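Local coordinates for disulfide isomerase DsbG N-terminal domain-containing protein (Helicobacter pylori, PDB 3TDG) that probably acts as a DsbG-like thiol-disulfide oxidoreductase with a thioredoxin fold, reducing or rearranging disulfide bonds in partner proteins, at residues Asn34-Ile39 / Lys45-Leu50; Ile49-Pro54 / Asn108-Ala113; Phe128-Ala133 / Thr245-Glu250. All coordinates share one frame; numbering follows the deposited sequence.

Contact 1 (Asn34-Ile39 / Lys45-Leu50)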
loop_
_atom_site.group_PDB
_atom_site.type_symbol
_atom_site.label_atom_id
_atom_site.label_comp_id
_atom_site.label_asym_id
_atom_site.label_seq_id
_atom_site.Cartn_x
_atom_site.Cartn_y
_atom_site.Cartn_z
ATOM N N ASN A 34 -9.448 -19.877 28.406
ATOM C CA ASN A 34 -8.978 -18.613 28.894
ATOM C C ASN A 34 -8.506 -17.661 27.812
ATOM O O ASN A 34 -8.795 -16.491 27.858
ATOM C CB ASN A 34 -7.919 -18.774 29.944
ATOM C CG ASN A 34 -7.749 -17.540 30.743
ATOM O OD1 ASN A 34 -8.703 -16.980 31.234
ATOM N ND2 ASN A 34 -6.535 -17.085 30.861
ATOM N N LEU A 35 -7.771 -18.168 26.845
ATOM C CA LEU A 35 -7.291 -17.319 25.787
ATOM C C LEU A 35 -8.445 -16.779 24.980
ATOM O O LEU A 35 -8.490 -15.624 24.692
ATOM C CB LEU A 35 -6.252 -18.021 24.918
ATOM C CG LEU A 35 -6.619 -18.718 23.627
ATOM C CD1 LEU A 35 -6.789 -17.765 22.539
ATOM C CD2 LEU A 35 -5.552 -19.666 23.276
ATOM N N VAL A 36 -9.383 -17.636 24.655
ATOM C CA VAL A 36 -10.567 -17.246 23.924
ATOM C C VAL A 36 -11.300 -16.156 24.660
ATOM O O VAL A 36 -11.777 -15.232 24.090
ATOM C CB VAL A 36 -11.517 -18.427 23.712
ATOM C CG1 VAL A 36 -12.776 -17.968 23.119
ATOM C CG2 VAL A 36 -10.912 -19.425 22.814
ATOM N N SER A 37 -11.369 -16.278 25.957
ATOM C CA SER A 37 -12.112 -15.340 26.733
ATOM C C SER A 37 -11.362 -14.031 26.902
ATOM O O SER A 37 -11.945 -12.985 26.889
ATOM C CB SER A 37 -12.496 -15.982 28.051
ATOM O OG SER A 37 -12.282 -15.124 29.116
ATOM N N VAL A 38 -10.057 -14.106 27.006
ATOM C CA VAL A 38 -9.274 -12.910 27.086
ATOM C C VAL A 38 -9.412 -12.099 25.805
ATOM O O VAL A 38 -9.541 -10.913 25.844
ATOM C CB VAL A 38 -7.825 -13.210 27.385
ATOM C CG1 VAL A 38 -7.039 -11.987 27.331
ATOM C CG2 VAL A 38 -7.690 -13.840 28.713
ATOM N N ILE A 39 -9.417 -12.760 24.674
ATOM C CA ILE A 39 -9.556 -12.061 23.434
ATOM C C ILE A 39 -10.954 -11.516 23.276
ATOM O O ILE A 39 -11.128 -10.400 22.887
ATOM C CB ILE A 39 -9.190 -12.930 22.247
ATOM C CG1 ILE A 39 -7.689 -13.076 22.163
ATOM C CG2 ILE A 39 -9.642 -12.310 20.979
ATOM C CD1 ILE A 39 -7.250 -14.228 21.367
ATOM N N LYS A 45 -14.505 -10.425 19.683
ATOM C CA LYS A 45 -14.421 -11.521 18.718
ATOM C C LYS A 45 -14.172 -12.816 19.471
ATOM O O LYS A 45 -13.213 -12.921 20.252
ATOM C CB LYS A 45 -13.301 -11.288 17.707
ATOM C CG LYS A 45 -13.608 -10.250 16.662
ATOM C CD LYS A 45 -12.378 -9.984 15.820
ATOM C CE LYS A 45 -12.635 -8.869 14.833
ATOM N NZ LYS A 45 -12.004 -9.127 13.525
ATOM N N LYS A 46 -15.046 -13.791 19.250
ATOM C CA LYS A 46 -14.853 -15.132 19.793
ATOM C C LYS A 46 -14.102 -15.973 18.760
ATOM O O LYS A 46 -14.688 -16.385 17.755
ATOM C CB LYS A 46 -16.196 -15.790 20.139
ATOM C CG LYS A 46 -16.050 -17.182 20.769
ATOM C CD LYS A 46 -17.378 -17.913 20.809
ATOM C CE LYS A 46 -17.271 -19.171 21.635
ATOM N NZ LYS A 46 -18.491 -20.001 21.381
ATOM N N VAL A 47 -12.811 -16.206 19.013
ATOM C CA VAL A 47 -11.932 -16.910 18.059
ATOM C C VAL A 47 -12.097 -18.417 18.194
ATOM O O VAL A 47 -12.458 -18.916 19.256
ATOM C CB VAL A 47 -10.417 -16.537 18.240
ATOM C CG1 VAL A 47 -10.197 -15.040 18.083
ATOM C CG2 VAL A 47 -9.869 -17.026 19.581
ATOM N N ARG A 48 -11.823 -19.137 17.117
ATOM C CA ARG A 48 -11.811 -20.589 17.159
ATOM C C ARG A 48 -10.364 -21.071 17.122
ATOM O O ARG A 48 -9.602 -20.632 16.270
ATOM C CB ARG A 48 -12.597 -21.138 15.962
ATOM C CG ARG A 48 -12.881 -22.634 16.035
ATOM C CD ARG A 48 -13.978 -23.034 15.039
ATOM N NE ARG A 48 -13.597 -22.705 13.664
ATOM C CZ ARG A 48 -12.904 -23.505 12.851
ATOM N NH1 ARG A 48 -12.507 -24.714 13.251
ATOM N NH2 ARG A 48 -12.603 -23.094 11.623
ATOM N N ILE A 49 -9.987 -21.962 18.037
ATOM C CA ILE A 49 -8.616 -22.475 18.093
ATOM C C ILE A 49 -8.436 -23.606 17.074
ATOM O O ILE A 49 -9.212 -24.560 17.076
ATOM C CB ILE A 49 -8.251 -22.982 19.513
ATOM C CG1 ILE A 49 -8.261 -21.826 20.517
ATOM C CG2 ILE A 49 -6.879 -23.682 19.513
ATOM C CD1 ILE A 49 -8.235 -22.286 21.969
ATOM N N LEU A 50 -7.421 -23.495 16.210
ATOM C CA LEU A 50 -7.188 -24.495 15.157
ATOM C C LEU A 50 -5.993 -25.420 15.411
ATOM O O LEU A 50 -6.012 -26.578 15.008
ATOM C CB LEU A 50 -7.004 -23.829 13.789
ATOM C CG LEU A 50 -8.043 -22.813 13.320
ATOM C CD1 LEU A 50 -7.440 -21.961 12.214
ATOM C CD2 LEU A 50 -9.317 -23.494 12.848
HETATM O O HOH W 1 -11.857 -14.977 21.463
#
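This is an apolar helix-on-strand contact, with V36, I39 and L35 of the first helix packed on V47 and I49 where the chain runs back into the edge strand of the antiparallel sheet. Helix 33-43 turns into strand 48-54 through a short connection, so the two segments are sequence neighbours folded against each other in the DsbG N-terminal domain. V36 sits in the middle. With CG1 anti to the backbone N (chi1 173°), its CG2 falls beside that N and lies 4.0 Å from I49 CD1 and 4.2 Å from V47 CG2, while V36 CG1 passes aslant the K46 chain, 4.1 Å from K46 CG. One turn before I39, L35 meets I49 tip to tip, its CD2 4.0 Å from I49 CD1. I39 crosses V47 at about a right angle and puts CG2 3.7 Å from K45 O. The backbones join through one water, which donates to V36 O (2.6 Å) and K45 O and accepts from V47 N (2.9 Å). Beyond the pair, L35 and I39 reach I86 of strand 85-88, and I39 also packs on F94 of the second subunit. K45 turns its ammonium away to a salt bridge with D68. With no direct hydrogen bond between the segments, branched aliphatic groups hold the helix to the strand, and the water satisfies polar backbone atoms beside them.

Contact 2 (Ile49-Pro54 / Asn108-Ala113)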
loop_
_atom_site.group_PDB
_atom_site.type_symbol
_atom_site.label_atom_id
_atom_site.label_comp_id
_atom_site.label_asym_id
_atom_site.label_seq_id
_atom_site.Cartn_x
_atom_site.Cartn_y
_atom_site.Cartn_z
ATOM N N ILE A 49 -9.987 -21.962 18.037
ATOM C CA ILE A 49 -8.616 -22.475 18.093
ATOM C C ILE A 49 -8.436 -23.606 17.074
ATOM O O ILE A 49 -9.212 -24.560 17.076
ATOM C CB ILE A 49 -8.251 -22.982 19.513
ATOM C CG1 ILE A 49 -8.261 -21.826 20.517
ATOM C CG2 ILE A 49 -6.879 -23.682 19.513
ATOM C CD1 ILE A 49 -8.235 -22.286 21.969
ATOM N N LEU A 50 -7.421 -23.495 16.210
ATOM C CA LEU A 50 -7.188 -24.495 15.157
ATOM C C LEU A 50 -5.993 -25.420 15.411
ATOM O O LEU A 50 -6.012 -26.578 15.008
ATOM C CB LEU A 50 -7.004 -23.829 13.789
ATOM C CG LEU A 50 -8.043 -22.813 13.320
ATOM C CD1 LEU A 50 -7.440 -21.961 12.214
ATOM C CD2 LEU A 50 -9.317 -23.494 12.848
ATOM N N GLU A 51 -4.955 -24.910 16.067
ATOM C CA GLU A 51 -3.687 -25.624 16.157
ATOM C C GLU A 51 -2.913 -25.173 17.398
ATOM O O GLU A 51 -2.836 -23.971 17.690
ATOM C CB GLU A 51 -2.884 -25.347 14.878
ATOM C CG GLU A 51 -1.687 -26.236 14.638
ATOM C CD GLU A 51 -0.781 -25.718 13.509
ATOM O OE1 GLU A 51 -1.279 -25.083 12.552
ATOM O OE2 GLU A 51 0.443 -25.950 13.581
ATOM N N ILE A 52 -2.365 -26.131 18.140
ATOM C CA ILE A 52 -1.468 -25.822 19.267
ATOM C C ILE A 52 -0.169 -26.620 19.126
ATOM O O ILE A 52 -0.209 -27.834 18.939
ATOM C CB ILE A 52 -2.119 -26.121 20.646
ATOM C CG1 ILE A 52 -3.423 -25.329 20.829
ATOM C CG2 ILE A 52 -1.141 -25.811 21.792
ATOM C CD1 ILE A 52 -4.373 -25.922 21.900
ATOM N N LYS A 53 0.973 -25.938 19.198
ATOM C CA LYS A 53 2.285 -26.580 19.073
ATOM C C LYS A 53 3.258 -26.053 20.132
ATOM O O LYS A 53 3.249 -24.859 20.428
ATOM C CB LYS A 53 2.880 -26.351 17.680
ATOM C CG LYS A 53 2.188 -27.091 16.557
ATOM C CD LYS A 53 2.197 -28.597 16.793
ATOM C CE LYS A 53 1.242 -29.289 15.845
ATOM N NZ LYS A 53 1.486 -28.808 14.460
ATOM N N PRO A 54 4.136 -26.875 20.656
ATOM C CA PRO A 54 5.083 -26.424 21.666
ATOM C C PRO A 54 6.286 -25.729 21.082
ATOM O O PRO A 54 6.567 -25.930 19.941
ATOM C CB PRO A 54 5.522 -27.725 22.302
ATOM C CG PRO A 54 5.365 -28.718 21.260
ATOM C CD PRO A 54 4.223 -28.313 20.425
ATOM N N ASN A 108 3.701 -19.241 9.564
ATOM C CA ASN A 108 3.476 -17.991 8.850
ATOM C C ASN A 108 3.138 -18.208 7.369
ATOM O O ASN A 108 2.147 -17.684 6.883
ATOM C CB ASN A 108 4.651 -17.016 9.018
ATOM C CG ASN A 108 4.726 -16.432 10.433
ATOM O OD1 ASN A 108 3.821 -16.630 11.248
ATOM N ND2 ASN A 108 5.813 -15.728 10.733
ATOM N N GLN A 109 3.941 -19.006 6.669
ATOM C CA GLN A 109 3.724 -19.244 5.249
ATOM C C GLN A 109 2.407 -19.979 4.953
ATOM O O GLN A 109 1.726 -19.650 3.990
ATOM C CB GLN A 109 4.919 -19.992 4.655
ATOM C CG GLN A 109 6.144 -19.068 4.512
ATOM C CD GLN A 109 7.446 -19.822 4.315
ATOM O OE1 GLN A 109 8.398 -19.655 5.083
ATOM N NE2 GLN A 109 7.491 -20.665 3.298
ATOM N N LYS A 110 2.065 -20.960 5.781
ATOM C CA LYS A 110 0.805 -21.699 5.642
ATOM C C LYS A 110 -0.422 -20.763 5.808
ATOM O O LYS A 110 -1.289 -20.730 4.942
ATOM C CB LYS A 110 0.760 -22.861 6.643
ATOM C CG LYS A 110 -0.542 -23.644 6.642
ATOM C CD LYS A 110 -0.482 -24.836 7.596
ATOM C CE LYS A 110 -0.451 -24.378 9.056
ATOM N NZ LYS A 110 -0.566 -25.574 9.920
ATOM N N VAL A 111 -0.462 -19.985 6.894
ATOM C CA VAL A 111 -1.567 -19.034 7.119
ATOM C C VAL A 111 -1.635 -17.926 6.050
ATOM O O VAL A 111 -2.719 -17.528 5.643
ATOM C CB VAL A 111 -1.588 -18.409 8.563
ATOM C CG1 VAL A 111 -1.470 -19.481 9.649
ATOM C CG2 VAL A 111 -0.531 -17.364 8.733
ATOM N N GLN A 112 -0.485 -17.441 5.586
ATOM C CA GLN A 112 -0.481 -16.431 4.529
ATOM C C GLN A 112 -1.075 -16.956 3.224
ATOM O O GLN A 112 -1.716 -16.202 2.495
ATOM C CB GLN A 112 0.917 -15.855 4.296
ATOM C CG GLN A 112 1.441 -15.004 5.472
ATOM C CD GLN A 112 2.754 -14.309 5.157
ATOM O OE1 GLN A 112 3.636 -14.877 4.518
ATOM N NE2 GLN A 112 2.890 -13.081 5.611
ATOM N N ALA A 113 -0.874 -18.244 2.939
ATOM C CA ALA A 113 -1.449 -18.869 1.747
ATOM C C ALA A 113 -2.958 -19.070 1.895
ATOM O O ALA A 113 -3.713 -18.786 0.965
ATOM C CB ALA A 113 -0.757 -20.193 1.429
HETATM O O HOH W 2 2.108 -24.809 11.739
#
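The carboxylate of E51 is the flat group here, and two lysines approach the same face of it, one at each oxygen. K110 NZ, from the helix, donates to E51 OE1 at 2.8 Å, standing 36° out of the carboxylate plane. K53 NZ, from two residues along the same strand, bonds E51 OE2 at 3.2 Å with the same tilt. The ammonium groups of K53 and K110 stay 5.9 Å apart (NZ to NZ) with the acid between them, and their combined charge would be expected to keep E51 ionised at this surface. A water donates to E51 OE2 (2.7 Å) and accepts a weak bond from K110 NZ, so OE2 has two donors. The side chains of E51 and K110 come from opposite directions: E51 is extended beyond CG, whereas K110 bends at chi3 (69°), which turns its ammonium in to the acid. E51 belongs to a classic beta bulge, L50 and E51 both facing V65 of strand 62-67, at the edge of the four-stranded antiparallel sheet. Helix 98-129, the long helix leading out of this N-terminal domain, lies against this sheet, V111 packing on N74 and P76 of strand 74-79, and K110 reaches out to the edge strand.

Contact 3 (Phe128-Ala133 / Thr245-Glu250); sequences FNEIPA and TKKIFE
I131 and I248 make the close-packed part of this contact, while E130 and K247 pass each other more loosely on the outer side. The two isoleucines cross obliquely through their longer branches: CD1 of I131 is 4.0 Å from CD1 of I248, and CG1 of I131 is 4.1 Å from CG1 of I248. In each, CG1 lies beside the backbone N, which swings the ethyl arm across the gap although neither CB is aimed straight at the partner. Both residues also touch V181 of strand 177-182, so they close over the sheet together. I248 has a further neighbour next along the chain, its CG2 lying 3.9 Å above one face of the F249 ring, offset toward the rim. Toward solvent the chemistry changes. E130 stretches out with CG trans to its own N (chi1 162°) and brings OE1 within 3.8 Å of K247 CB, the two chains crossing at about a right angle. Their charged ends do not pair, since E130 OE2 and K247 NZ are 6.1 Å apart; the aliphatic stem of the lysine does the touching. Nearby, F128 stacks on Y152 and F249 on W185. The arrangement joins the chain at the exit of the long helix 98-129, through E130 and I131, to helix 235-249, which flanks the central mixed sheet of the thioredoxin-fold domain.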
loop_
_atom_site.group_PDB
_atom_site.type_symbol
_atom_site.label_atom_id
_atom_site.label_comp_id
_atom_site.label_asym_id
_atom_site.label_seq_id
_atom_site.Cartn_x
_atom_site.Cartn_y
_atom_site.Cartn_z
ATOM N N PHE A 128 -19.556 -10.264 -7.300
ATOM C CA PHE A 128 -20.844 -10.796 -7.706
ATOM C C PHE A 128 -22.066 -10.206 -6.992
ATOM O O PHE A 128 -23.158 -10.180 -7.570
ATOM C CB PHE A 128 -20.834 -12.317 -7.656
ATOM C CG PHE A 128 -19.918 -12.914 -8.668
ATOM C CD1 PHE A 128 -20.217 -12.816 -10.025
ATOM C CD2 PHE A 128 -18.723 -13.518 -8.281
ATOM C CE1 PHE A 128 -19.360 -13.329 -10.987
ATOM C CE2 PHE A 128 -17.851 -14.034 -9.235
ATOM C CZ PHE A 128 -18.171 -13.940 -10.592
ATOM N N ASN A 129 -21.871 -9.741 -5.755
ATOM C CA ASN A 129 -22.930 -9.081 -4.986
ATOM C C ASN A 129 -23.171 -7.660 -5.442
ATOM O O ASN A 129 -24.225 -7.105 -5.194
ATOM C CB ASN A 129 -22.602 -9.083 -3.484
ATOM C CG ASN A 129 -22.648 -10.470 -2.883
ATOM O OD1 ASN A 129 -23.431 -11.329 -3.313
ATOM N ND2 ASN A 129 -21.800 -10.709 -1.889
ATOM N N GLU A 130 -22.180 -7.070 -6.097
ATOM C CA GLU A 130 -22.269 -5.698 -6.577
ATOM C C GLU A 130 -22.905 -5.567 -7.984
ATOM O O GLU A 130 -23.218 -4.453 -8.424
ATOM C CB GLU A 130 -20.870 -5.088 -6.522
ATOM C CG GLU A 130 -20.595 -3.823 -7.335
ATOM C CD GLU A 130 -19.103 -3.457 -7.321
ATOM O OE1 GLU A 130 -18.278 -4.183 -7.943
ATOM O OE2 GLU A 130 -18.745 -2.449 -6.674
ATOM N N ILE A 131 -23.093 -6.689 -8.682
ATOM C CA ILE A 131 -23.729 -6.689 -10.027
ATOM C C ILE A 131 -25.239 -6.381 -9.887
ATOM O O ILE A 131 -25.896 -6.989 -9.044
ATOM C CB ILE A 131 -23.517 -8.063 -10.724
ATOM C CG1 ILE A 131 -22.029 -8.287 -11.048
ATOM C CG2 ILE A 131 -24.347 -8.206 -11.997
ATOM C CD1 ILE A 131 -21.715 -9.739 -11.437
ATOM N N PRO A 132 -25.794 -5.456 -10.711
ATOM C CA PRO A 132 -27.234 -5.174 -10.570
ATOM C C PRO A 132 -28.058 -6.456 -10.526
ATOM O O PRO A 132 -27.736 -7.446 -11.211
ATOM C CB PRO A 132 -27.560 -4.337 -11.810
ATOM C CG PRO A 132 -26.278 -3.624 -12.100
ATOM C CD PRO A 132 -25.164 -4.580 -11.720
ATOM N N ALA A 133 -29.105 -6.441 -9.713
ATOM C CA ALA A 133 -29.878 -7.647 -9.410
ATOM C C ALA A 133 -30.572 -8.301 -10.603
ATOM O O ALA A 133 -30.823 -9.518 -10.598
ATOM C CB ALA A 133 -30.882 -7.343 -8.316
ATOM N N THR A 245 -19.619 -4.195 -16.491
ATOM C CA THR A 245 -18.432 -4.893 -16.977
ATOM C C THR A 245 -17.162 -4.278 -16.377
ATOM O O THR A 245 -16.285 -5.002 -15.889
ATOM C CB THR A 245 -18.376 -4.868 -18.527
ATOM O OG1 THR A 245 -19.527 -5.548 -19.050
ATOM C CG2 THR A 245 -17.113 -5.547 -19.072
ATOM N N LYS A 246 -17.069 -2.947 -16.417
ATOM C CA LYS A 246 -15.924 -2.226 -15.827
ATOM C C LYS A 246 -15.641 -2.643 -14.391
ATOM O O LYS A 246 -14.477 -2.795 -14.017
ATOM C CB LYS A 246 -16.150 -0.712 -15.847
ATOM C CG LYS A 246 -15.621 0.006 -17.085
ATOM C CD LYS A 246 -15.401 1.509 -16.825
ATOM C CE LYS A 246 -14.457 1.737 -15.645
ATOM N NZ LYS A 246 -13.775 3.071 -15.726
ATOM N N LYS A 247 -16.705 -2.836 -13.610
ATOM C CA LYS A 247 -16.614 -3.108 -12.168
ATOM C C LYS A 247 -16.278 -4.565 -11.848
ATOM O O LYS A 247 -15.658 -4.868 -10.810
ATOM C CB LYS A 247 -17.923 -2.723 -11.465
ATOM C CG LYS A 247 -18.056 -1.227 -11.122
ATOM C CD LYS A 247 -19.439 -0.902 -10.523
ATOM C CE LYS A 247 -19.551 0.564 -10.114
ATOM N NZ LYS A 247 -19.945 1.410 -11.280
ATOM N N ILE A 248 -16.723 -5.468 -12.719
ATOM C CA ILE A 248 -16.325 -6.867 -12.627
ATOM C C ILE A 248 -14.810 -6.994 -12.826
ATOM O O ILE A 248 -14.160 -7.692 -12.066
ATOM C CB ILE A 248 -17.077 -7.741 -13.636
ATOM C CG1 ILE A 248 -18.544 -7.867 -13.234
ATOM C CG2 ILE A 248 -16.459 -9.143 -13.712
ATOM C CD1 ILE A 248 -19.466 -8.172 -14.414
ATOM N N PHE A 249 -14.258 -6.290 -13.810
ATOM C CA PHE A 249 -12.857 -6.473 -14.206
ATOM C C PHE A 249 -11.874 -5.469 -13.588
ATOM O O PHE A 249 -10.666 -5.588 -13.778
ATOM C CB PHE A 249 -12.717 -6.477 -15.743
ATOM C CG PHE A 249 -13.377 -7.661 -16.401
ATOM C CD1 PHE A 249 -12.717 -8.888 -16.489
ATOM C CD2 PHE A 249 -14.666 -7.558 -16.911
ATOM C CE1 PHE A 249 -13.340 -9.986 -17.091
ATOM C CE2 PHE A 249 -15.305 -8.656 -17.505
ATOM C CZ PHE A 249 -14.646 -9.869 -17.593
ATOM N N GLU A 250 -12.401 -4.505 -12.840
ATOM C CA GLU A 250 -11.628 -3.413 -12.238
ATOM C C GLU A 250 -10.431 -3.829 -11.382
ATOM O O GLU A 250 -9.345 -3.312 -11.557
ATOM C CB GLU A 250 -12.561 -2.596 -11.353
ATOM C CG GLU A 250 -12.263 -1.138 -11.343
ATOM C CD GLU A 250 -13.485 -0.336 -10.960
ATOM O OE1 GLU A 250 -14.112 -0.657 -9.919
ATOM O OE2 GLU A 250 -13.823 0.602 -11.720
#

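How the contacts relate
Contacts 1 and 2 lie in the N-terminal domain and share strand 48-54, their centres 15 Å apart; contact 3 is remote, about 18 Å from either by nearest atoms. Contact 1 is partly buried and largely aliphatic, covering the strand's beginning with the first helix; contact 3, also partly buried, combines an apolar pair inside with charged side chains outside. Contact 2 is a surface contact carried by a salt-bridge network and a water, with no apolar contact across the segments. Helix 98-129 links contacts 2 and 3: its middle meets the edge strand through charge, and the chain just past its far end packs apolarly in the thioredoxin-fold domain, consistent with the linker helix of DsbC/DsbG-type proteins.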